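Local atomic coordinates of VirX1 (Cyanophage Syn10, PDB entry 6QGM), a protein that is a viral halogenase that iodinates diverse substrates and probably depends on flavin, as other members of the tryptophan halogenase family do. Residues Ala253-Ile258 with Phe324-Gly329. Numbering follows the deposited sequence.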
loop_
_atom_site.group_PDB
_atom_site.type_symbol
_atom_site.label_atom_id
_atom_site.label_comp_id
_atom_site.label_asym_id
_atom_site.label_seq_id
_atom_site.Cartn_x
_atom_site.Cartn_y
_atom_site.Cartn_z
ATOM N N ALA B 253 -24.303 -0.134 28.668
ATOM C CA ALA B 253 -24.551 -1.585 28.848
ATOM C C ALA B 253 -25.256 -1.808 30.185
ATOM O O ALA B 253 -24.981 -1.075 31.137
ATOM C CB ALA B 253 -23.266 -2.378 28.764
ATOM N N MET B 254 -26.179 -2.754 30.230
ATOM C CA MET B 254 -26.668 -3.371 31.485
ATOM C C MET B 254 -26.346 -4.869 31.389
ATOM O O MET B 254 -26.254 -5.390 30.261
ATOM C CB MET B 254 -28.170 -3.116 31.692
ATOM C CG MET B 254 -29.029 -3.504 30.510
ATOM S SD MET B 254 -30.728 -3.010 30.680
ATOM C CE MET B 254 -30.589 -1.237 30.485
ATOM N N ALA B 255 -26.099 -5.520 32.528
ATOM C CA ALA B 255 -25.646 -6.927 32.614
ATOM C C ALA B 255 -26.343 -7.595 33.797
ATOM O O ALA B 255 -26.778 -6.882 34.728
ATOM C CB ALA B 255 -24.146 -6.982 32.728
ATOM N N THR B 256 -26.485 -8.915 33.725
ATOM C CA THR B 256 -27.201 -9.722 34.735
ATOM C C THR B 256 -26.697 -11.168 34.697
ATOM O O THR B 256 -25.939 -11.545 33.760
ATOM C CB THR B 256 -28.721 -9.593 34.536
ATOM O OG1 THR B 256 -29.382 -10.137 35.677
ATOM C CG2 THR B 256 -29.234 -10.263 33.275
ATOM N N ARG B 257 -27.118 -11.933 35.699
ATOM C CA ARG B 257 -26.871 -13.384 35.844
ATOM C C ARG B 257 -28.244 -14.049 35.780
ATOM O O ARG B 257 -29.114 -13.587 36.501
ATOM C CB ARG B 257 -26.138 -13.648 37.160
ATOM C CG ARG B 257 -24.655 -13.327 37.141
ATOM C CD ARG B 257 -24.071 -13.340 38.534
ATOM N NE ARG B 257 -22.914 -12.448 38.585
ATOM C CZ ARG B 257 -21.919 -12.525 39.463
ATOM N NH1 ARG B 257 -21.903 -13.476 40.387
ATOM N NH2 ARG B 257 -20.926 -11.645 39.397
ATOM N N ILE B 258 -28.436 -15.067 34.943
ATOM C CA ILE B 258 -29.676 -15.883 34.957
ATOM C C ILE B 258 -29.320 -17.320 35.327
ATOM O O ILE B 258 -28.324 -17.870 34.850
ATOM C CB ILE B 258 -30.505 -15.772 33.659
ATOM C CG1 ILE B 258 -29.745 -16.133 32.384
ATOM C CG2 ILE B 258 -31.197 -14.418 33.571
ATOM C CD1 ILE B 258 -30.657 -16.222 31.185
ATOM N N PHE B 324 -27.259 -4.718 36.543
ATOM C CA PHE B 324 -26.203 -3.732 36.866
ATOM C C PHE B 324 -25.890 -2.916 35.608
ATOM O O PHE B 324 -25.417 -3.523 34.637
ATOM C CB PHE B 324 -24.994 -4.463 37.464
ATOM C CG PHE B 324 -25.235 -5.003 38.858
ATOM C CD1 PHE B 324 -25.641 -4.162 39.899
ATOM C CD2 PHE B 324 -25.205 -6.370 39.109
ATOM C CE1 PHE B 324 -25.910 -4.663 41.163
ATOM C CE2 PHE B 324 -25.478 -6.871 40.371
ATOM C CZ PHE B 324 -25.818 -6.016 41.393
ATOM N N HIS B 325 -26.091 -1.599 35.657
ATOM C CA HIS B 325 -25.803 -0.634 34.564
ATOM C C HIS B 325 -24.336 -0.229 34.607
ATOM O O HIS B 325 -23.847 0.141 35.665
ATOM C CB HIS B 325 -26.713 0.595 34.667
ATOM C CG HIS B 325 -28.137 0.227 34.474
ATOM N ND1 HIS B 325 -28.897 -0.274 35.500
ATOM C CD2 HIS B 325 -28.920 0.208 33.373
ATOM C CE1 HIS B 325 -30.085 -0.588 35.052
ATOM N NE2 HIS B 325 -30.142 -0.282 33.759
ATOM N N ILE B 326 -23.680 -0.302 33.458
ATOM C CA ILE B 326 -22.254 0.068 33.291
ATOM C C ILE B 326 -22.203 1.215 32.285
ATOM O O ILE B 326 -22.934 1.187 31.249
ATOM C CB ILE B 326 -21.395 -1.125 32.852
ATOM C CG1 ILE B 326 -21.815 -2.433 33.527
ATOM C CG2 ILE B 326 -19.936 -0.801 33.119
ATOM C CD1 ILE B 326 -21.704 -3.657 32.623
ATOM N N ASP B 327 -21.375 2.203 32.614
ATOM C CA ASP B 327 -21.058 3.347 31.727
ATOM C C ASP B 327 -19.784 2.938 30.983
ATOM O O ASP B 327 -18.741 2.801 31.665
ATOM C CB ASP B 327 -20.956 4.611 32.584
ATOM C CG ASP B 327 -20.499 4.324 34.016
ATOM O OD1 ASP B 327 -19.785 3.298 34.227
ATOM O OD2 ASP B 327 -20.849 5.109 34.896
ATOM N N ILE B 328 -19.904 2.678 29.675
ATOM C CA ILE B 328 -18.830 2.013 28.891
ATOM C C ILE B 328 -18.052 3.113 28.167
ATOM O O ILE B 328 -18.700 3.900 27.418
ATOM C CB ILE B 328 -19.372 0.945 27.920
ATOM C CG1 ILE B 328 -20.446 1.487 26.972
ATOM C CG2 ILE B 328 -19.853 -0.261 28.709
ATOM C CD1 ILE B 328 -20.509 0.746 25.650
ATOM N N GLY B 329 -16.728 3.154 28.385
ATOM C CA GLY B 329 -15.804 3.950 27.571
ATOM C C GLY B 329 -15.606 3.330 26.198
ATOM O O GLY B 329 -14.564 2.673 26.053
#
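CB of M254 lies over one face of the H325 imidazole, 4.2 Å from the ring centroid in a CH-pi contact, while the sulfur is placed obliquely. The methionine then bends at chi3 (71°), which brings its methyl back to the CD2 and NE2 end of the imidazole, CE lying 3.4 Å from NE2 of H325. A flexible, unbranched thioether suits this place because it packs against both the ring and A306 of helix 303-314. Histidine suits its own: the flat ring offers M254 a face, and its partly exposed side chain touches K303 and E307, so the helix covers this face of the sheet.

M254 and H325 are a non-hydrogen-bonded pair of antiparallel strands, their CA atoms only 4.2 Å apart. Hydrogen-bonded pairs flank it. At A253 and I326, N of I326 donates to O of A253 (2.8 Å, N-H...O angle 174°), and A253 N returns a bond to I326 O; at A255 and F324, N of F324 reaches O of A255 at 2.9 Å, and A255 N bonds F324 O less straight, at 144°. Within this chain, strand 324-327 is the outermost of a mixed sheet, and strand 252-258 joins it to strand 290-296, to which M254 bonds through its backbone at Y294.

A253, A255, F324 and I326 point to the other face. The short CB of each alanine lets isoleucine methyls approach: CB of A255 meets CD1 of I326 at 4.1 Å, the longer branch of this aliphatic residue spanning the strands, and CB of A253 touches CG2 of I328 at 4.0 Å. Beyond the paired residues, the hydroxyl of T256 hydrogen-bonds the carbonyl oxygen of K322.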